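Local coordinates for inosine-uridine preferring nucleoside hydrolase family protein (Bacillus anthracis, PDB 2C40), which belongs to the inosine-uridine preferring nucleoside hydrolase family and holds a calcium ion and an alpha-D-ribofuranose together in a pocket beside its central mixed sheet, at residues 7-11 with 34-39; 227-231 with 243-248. All blocks are in the same frame, centred on the assembly; numbering follows the deposited sequence.

Interaction 1 of 2, residues 7-11 with 34-39; sequences NHDGG and VIPADC. With CA (calcium ion), chain C; RIB (alpha-D-ribofuranose), chain D.
I35 N donates to H8 O across the ends of two parallel strands, at 2.9 Å and nearly straight (169°). V34 CA, 3.4 Å from the same H8 O, adds a CA-H...O contact. Beyond this bridge regular strand pairing ends, and the 34-39 loop bends round D9 and G10. D38 N reaches D9 OD1 at 3.0 Å, coming from above the carboxylate plane. Water 1, itself on the calcium, also hydrogen-bonds to OD1, while OD2 binds the metal at 2.3 Å. One carboxylate thus joins the loop to the calcium, and contacts at both oxygens would limit its rotation. Water 2 lies within hydrogen-bonding distance of G10 O and D38 O, and G10 N donates in plane to H8 ND1.

D38 lines the sugar pocket: with CG anti to its backbone N (chi1 -163°), OD1 comes within 3.0 Å of RIB C1.

Van der Waals contacts complete the interface. V34 CG2 lies 3.7 Å from H8 NE2, obliquely to the ring. I35 CG2 and A37 CB both touch D9 CB.

D14, the carbonyl of T125 and D247 complete the protein ligands of the calcium. Strand 2-8, helix 12-21 and strand 27-34 form a beta-alpha-beta unit whose C-terminal strand ends lead into D9 and D38; V34 and C39 pack on helix 41-55, H8 on helix 12-21, and I35 and A37 on W176 of helix 172-176.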
loop_
_atom_site.group_PDB
_atom_site.type_symbol
_atom_site.label_atom_id
_atom_site.label_comp_id
_atom_site.label_asym_id
_atom_site.label_seq_id
_atom_site.Cartn_x
_atom_site.Cartn_y
_atom_site.Cartn_z
ATOM N N ASN A 7 -22.915 -7.462 0.174
ATOM C CA ASN A 7 -22.029 -8.091 1.175
ATOM C C ASN A 7 -20.622 -8.207 0.566
ATOM O O ASN A 7 -20.454 -8.773 -0.505
ATOM C CB ASN A 7 -22.605 -9.474 1.596
ATOM C CG ASN A 7 -21.850 -10.119 2.759
ATOM O OD1 ASN A 7 -22.180 -9.901 3.941
ATOM N ND2 ASN A 7 -20.837 -10.924 2.435
ATOM N N HIS A 8 -19.606 -7.638 1.219
ATOM C CA HIS A 8 -18.238 -7.640 0.654
ATOM C C HIS A 8 -17.225 -8.001 1.700
ATOM O O HIS A 8 -17.517 -7.925 2.880
ATOM C CB HIS A 8 -17.885 -6.285 -0.006
ATOM C CG HIS A 8 -17.646 -5.129 0.945
ATOM N ND1 HIS A 8 -16.425 -4.882 1.540
ATOM C CD2 HIS A 8 -18.457 -4.096 1.305
ATOM C CE1 HIS A 8 -16.516 -3.777 2.262
ATOM N NE2 HIS A 8 -17.740 -3.282 2.136
ATOM N N ASP A 9 -16.023 -8.392 1.271
ATOM C CA ASP A 9 -14.972 -8.690 2.261
ATOM C C ASP A 9 -13.755 -7.774 2.222
ATOM O O ASP A 9 -12.674 -8.197 2.505
ATOM C CB ASP A 9 -14.564 -10.157 2.234
ATOM C CG ASP A 9 -13.868 -10.563 0.973
ATOM O OD1 ASP A 9 -13.233 -11.635 1.013
ATOM O OD2 ASP A 9 -13.961 -9.835 -0.042
ATOM N N GLY A 10 -13.971 -6.526 1.842
ATOM C CA GLY A 10 -13.053 -5.424 2.127
ATOM C C GLY A 10 -11.670 -5.468 1.517
ATOM O O GLY A 10 -10.802 -4.769 1.995
ATOM N N GLY A 11 -11.447 -6.290 0.485
ATOM C CA GLY A 11 -10.262 -6.116 -0.396
ATOM C C GLY A 11 -10.382 -4.772 -1.118
ATOM O O GLY A 11 -11.392 -4.071 -1.033
ATOM N N VAL A 34 -20.128 -6.150 5.922
ATOM C CA VAL A 34 -18.722 -6.501 5.730
ATOM C C VAL A 34 -18.467 -7.818 6.414
ATOM O O VAL A 34 -18.792 -7.974 7.575
ATOM C CB VAL A 34 -17.763 -5.426 6.297
ATOM C CG1 VAL A 34 -16.279 -5.781 6.015
ATOM C CG2 VAL A 34 -18.123 -4.048 5.773
ATOM N N ILE A 35 -17.843 -8.739 5.688
ATOM C CA ILE A 35 -17.393 -10.004 6.287
ATOM C C ILE A 35 -15.853 -9.999 6.349
ATOM O O ILE A 35 -15.180 -9.632 5.382
ATOM C CB ILE A 35 -18.004 -11.291 5.564
ATOM C CG1 ILE A 35 -17.713 -12.553 6.388
ATOM C CG2 ILE A 35 -17.518 -11.408 4.095
ATOM C CD1 ILE A 35 -18.258 -13.818 5.789
ATOM N N PRO A 36 -15.284 -10.357 7.516
ATOM C CA PRO A 36 -13.832 -10.314 7.690
ATOM C C PRO A 36 -13.055 -11.492 7.040
ATOM O O PRO A 36 -12.356 -12.243 7.712
ATOM C CB PRO A 36 -13.701 -10.248 9.233
ATOM C CG PRO A 36 -14.788 -11.066 9.716
ATOM C CD PRO A 36 -15.962 -10.732 8.778
ATOM N N ALA A 37 -13.169 -11.623 5.722
ATOM C CA ALA A 37 -12.564 -12.736 5.008
ATOM C C ALA A 37 -11.238 -12.232 4.418
ATOM O O ALA A 37 -10.186 -12.445 5.025
ATOM C CB ALA A 37 -13.508 -13.284 3.957
ATOM N N ASP A 38 -11.272 -11.533 3.288
ATOM C CA ASP A 38 -10.043 -10.938 2.738
ATOM C C ASP A 38 -9.754 -9.554 3.330
ATOM O O ASP A 38 -9.319 -8.639 2.639
ATOM C CB ASP A 38 -10.156 -10.863 1.240
ATOM C CG ASP A 38 -8.846 -10.664 0.566
ATOM O OD1 ASP A 38 -8.919 -10.256 -0.596
ATOM O OD2 ASP A 38 -7.783 -10.870 1.179
ATOM N N CYS A 39 -10.056 -9.406 4.604
ATOM C CA CYS A 39 -9.884 -8.151 5.305
ATOM C C CYS A 39 -9.933 -8.403 6.803
ATOM O O CYS A 39 -10.420 -9.421 7.249
ATOM C CB CYS A 39 -10.959 -7.116 4.929
ATOM S SG CYS A 39 -12.632 -7.327 5.646
HETATM CA CA CA C . -13.617 -9.691 -2.355
HETATM O O5 RIB D . -10.819 -15.152 -5.361
HETATM C C5 RIB D . -10.950 -13.754 -5.743
HETATM C C4 RIB D . -11.349 -12.961 -4.496
HETATM O O4 RIB D . -10.227 -13.024 -3.591
HETATM C C3 RIB D . -11.751 -11.481 -4.659
HETATM O O3 RIB D . -13.189 -11.361 -4.404
HETATM C C2 RIB D . -10.775 -10.650 -3.713
HETATM O O2 RIB D . -11.236 -9.587 -2.756
HETATM C C1 RIB D . -9.984 -11.744 -2.952
HETATM O O HOH W 1 -12.821 -11.884 -1.541
HETATM O O HOH W 2 -8.290 -5.944 3.003
#

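Interaction 2 of 2, residues 227-231 with 243-248; sequences CYAIV and YYLWDV. With CA (calcium ion), chain C; RIB (alpha-D-ribofuranose), chain D.
Y228 buries the most surface here, followed by Y243 and then V231. The Y228 side chain runs out from the end of helix 219-229 and puts its hydroxyl among aliphatic carbons: L245 CD2 is 3.0 Å from OH, unusually short for a methyl and perhaps strained or doubtful, and the V248 side chain, running against that of Y228, brings CG2 to 3.4 Å from OH. That hydroxyl is buried with no polar partner in the model, and no hydrogen bond spans the contact, so apolar packing alone joins the two segments. L245 CD2 also lies obliquely to the Y228 ring, 3.3 Å from CZ.

The Y243 side chain crosses that of Y228 at about a right angle. Their rings stand at 73° with centroids 5.9 Å apart, an oblique pairing in which Y243 CE1 meets Y228 CE2 at 3.8 Å. The CB of Y243 points toward 227-231, and a chi1 of 171° sets the ring opposite its own backbone N, laying CE2 against V231. There CG1 of V231 sits 3.3 Å from Y243 CE2, close for two carbons, and CG2 flanks the same ring carbon. Y243 thus meets V231 through CE2 and Y228 through CE1, both on the same side of its ring.

D247 takes no part in this packing but lies in the same segment, in the first turn of the helix that follows. Its OD2 binds the calcium ion at 2.5 Å, and its OD1 is 2.6 Å from RIB O3. The packing around L245 and V248 thus lies beside a metal ligand.

R209 bonds to the carbonyls of Y228 and V231. The contact brings the end of helix 219-229 against the start of helix 246-255; helix 12-21 touches Y228 and V248, helix 296-308 covers L245 and V248, and helix 80-85 meets V231.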
loop_
_atom_site.group_PDB
_atom_site.type_symbol
_atom_site.label_atom_id
_atom_site.label_comp_id
_atom_site.label_asym_id
_atom_site.label_seq_id
_atom_site.Cartn_x
_atom_site.Cartn_y
_atom_site.Cartn_z
ATOM N N CYS A 227 -6.485 3.653 -4.652
ATOM C CA CYS A 227 -6.866 2.305 -4.324
ATOM C C CYS A 227 -5.995 1.251 -5.063
ATOM O O CYS A 227 -5.456 0.362 -4.421
ATOM C CB CYS A 227 -8.329 2.115 -4.577
ATOM S SG CYS A 227 -9.334 2.923 -3.290
ATOM N N TYR A 228 -5.777 1.406 -6.376
ATOM C CA TYR A 228 -5.024 0.402 -7.139
ATOM C C TYR A 228 -3.493 0.461 -7.030
ATOM O O TYR A 228 -2.821 -0.476 -7.417
ATOM C CB TYR A 228 -5.520 0.393 -8.586
ATOM C CG TYR A 228 -6.871 -0.304 -8.657
ATOM C CD1 TYR A 228 -8.025 0.375 -9.042
ATOM C CD2 TYR A 228 -6.989 -1.642 -8.242
ATOM C CE1 TYR A 228 -9.232 -0.267 -9.076
ATOM C CE2 TYR A 228 -8.161 -2.270 -8.232
ATOM C CZ TYR A 228 -9.313 -1.590 -8.643
ATOM O OH TYR A 228 -10.512 -2.267 -8.654
ATOM N N ALA A 229 -2.964 1.537 -6.456
ATOM C CA ALA A 229 -1.555 1.689 -6.145
ATOM C C ALA A 229 -1.103 0.667 -5.106
ATOM O O ALA A 229 0.048 0.248 -5.048
ATOM C CB ALA A 229 -1.338 3.086 -5.594
ATOM N N ILE A 230 -2.034 0.352 -4.231
ATOM C CA ILE A 230 -1.928 -0.665 -3.159
ATOM C C ILE A 230 -1.732 -2.103 -3.698
ATOM O O ILE A 230 -1.285 -2.999 -3.020
ATOM C CB ILE A 230 -3.249 -0.541 -2.305
ATOM C CG1 ILE A 230 -3.168 0.761 -1.453
ATOM C CG2 ILE A 230 -3.526 -1.770 -1.523
ATOM C CD1 ILE A 230 -4.465 1.206 -0.619
ATOM N N VAL A 231 -2.074 -2.305 -4.945
ATOM C CA VAL A 231 -1.975 -3.584 -5.571
ATOM C C VAL A 231 -1.339 -3.346 -6.981
ATOM O O VAL A 231 -1.932 -3.650 -8.012
ATOM C CB VAL A 231 -3.409 -4.179 -5.511
ATOM C CG1 VAL A 231 -4.263 -3.834 -6.710
ATOM C CG2 VAL A 231 -3.381 -5.654 -5.195
ATOM N N TYR A 243 -3.562 -7.945 -13.514
ATOM C CA TYR A 243 -4.504 -8.056 -12.390
ATOM C C TYR A 243 -5.950 -7.914 -12.890
ATOM O O TYR A 243 -6.257 -7.117 -13.743
ATOM C CB TYR A 243 -4.125 -6.963 -11.374
ATOM C CG TYR A 243 -5.028 -6.703 -10.210
ATOM C CD1 TYR A 243 -6.275 -6.067 -10.377
ATOM C CD2 TYR A 243 -4.601 -6.992 -8.918
ATOM C CE1 TYR A 243 -7.096 -5.793 -9.292
ATOM C CE2 TYR A 243 -5.426 -6.737 -7.809
ATOM C CZ TYR A 243 -6.650 -6.127 -7.993
ATOM O OH TYR A 243 -7.412 -5.844 -6.879
ATOM N N TYR A 244 -6.839 -8.690 -12.304
ATOM C CA TYR A 244 -8.192 -8.765 -12.770
ATOM C C TYR A 244 -9.117 -8.238 -11.667
ATOM O O TYR A 244 -8.952 -8.553 -10.511
ATOM C CB TYR A 244 -8.524 -10.201 -13.153
ATOM C CG TYR A 244 -7.667 -10.771 -14.270
ATOM C CD1 TYR A 244 -6.450 -11.418 -13.983
ATOM C CD2 TYR A 244 -8.042 -10.631 -15.607
ATOM C CE1 TYR A 244 -5.663 -11.918 -14.985
ATOM C CE2 TYR A 244 -7.270 -11.127 -16.622
ATOM C CZ TYR A 244 -6.083 -11.770 -16.311
ATOM O OH TYR A 244 -5.309 -12.290 -17.309
ATOM N N LEU A 245 -10.100 -7.452 -12.077
ATOM C CA LEU A 245 -11.010 -6.698 -11.222
ATOM C C LEU A 245 -12.280 -7.519 -11.027
ATOM O O LEU A 245 -13.345 -7.166 -11.503
ATOM C CB LEU A 245 -11.362 -5.375 -11.908
ATOM C CG LEU A 245 -10.145 -4.545 -12.312
ATOM C CD1 LEU A 245 -10.409 -3.710 -13.496
ATOM C CD2 LEU A 245 -9.779 -3.713 -11.146
ATOM N N TRP A 246 -12.138 -8.646 -10.357
ATOM C CA TRP A 246 -13.222 -9.605 -10.248
ATOM C C TRP A 246 -14.458 -9.074 -9.588
ATOM O O TRP A 246 -15.544 -9.250 -10.101
ATOM C CB TRP A 246 -12.780 -10.790 -9.438
ATOM C CG TRP A 246 -11.867 -11.620 -10.161
ATOM C CD1 TRP A 246 -12.169 -12.456 -11.171
ATOM C CD2 TRP A 246 -10.474 -11.723 -9.934
ATOM N NE1 TRP A 246 -11.029 -13.074 -11.619
ATOM C CE2 TRP A 246 -9.973 -12.650 -10.869
ATOM C CE3 TRP A 246 -9.592 -11.088 -9.064
ATOM C CZ2 TRP A 246 -8.617 -13.005 -10.939
ATOM C CZ3 TRP A 246 -8.239 -11.433 -9.137
ATOM C CH2 TRP A 246 -7.771 -12.384 -10.070
ATOM N N ASP A 247 -14.275 -8.419 -8.455
ATOM C CA ASP A 247 -15.391 -7.863 -7.701
ATOM C C ASP A 247 -16.056 -6.653 -8.402
ATOM O O ASP A 247 -17.280 -6.515 -8.386
ATOM C CB ASP A 247 -14.920 -7.496 -6.306
ATOM C CG ASP A 247 -14.350 -8.695 -5.559
ATOM O OD1 ASP A 247 -14.589 -9.860 -5.998
ATOM O OD2 ASP A 247 -13.723 -8.483 -4.503
ATOM N N VAL A 248 -15.229 -5.810 -9.028
ATOM C CA VAL A 248 -15.685 -4.619 -9.703
ATOM C C VAL A 248 -16.555 -5.043 -10.900
ATOM O O VAL A 248 -17.555 -4.391 -11.183
ATOM C CB VAL A 248 -14.508 -3.706 -10.143
ATOM C CG1 VAL A 248 -14.991 -2.562 -10.964
ATOM C CG2 VAL A 248 -13.780 -3.132 -8.932
HETATM CA CA CA C . -13.617 -9.691 -2.355
HETATM O O5 RIB D . -10.819 -15.152 -5.361
HETATM C C5 RIB D . -10.950 -13.754 -5.743
HETATM C C4 RIB D . -11.349 -12.961 -4.496
HETATM O O4 RIB D . -10.227 -13.024 -3.591
HETATM C C3 RIB D . -11.751 -11.481 -4.659
HETATM O O3 RIB D . -13.189 -11.361 -4.404
HETATM C C2 RIB D . -10.775 -10.650 -3.713
HETATM O O2 RIB D . -11.236 -9.587 -2.756
HETATM C C1 RIB D . -9.984 -11.744 -2.952
HETATM O O HOH W 1 -12.821 -11.884 -1.541
#

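From the N terminus, strand 2-8 leads into 7-11, helix 12-21 and strand 27-34 follow, and interaction 1 closes this first strand-helix-strand unit at 34-39. Four further strands follow before 227-231, interaction 2 closes a much shorter connection, part of it unmodelled, at 243-248, and the last three strands come after it. The two loops are in series, neither nested nor crossed. Their nearest atoms are about 5 Å apart without touching, yet both reach the same calcium ion and alpha-D-ribofuranose, with water 1 bridging the metal and D9. Interaction 1 brings D9 from the strand ends and interaction 2 brings D247 from a helix start, while helix 12-21 packs against both contacts.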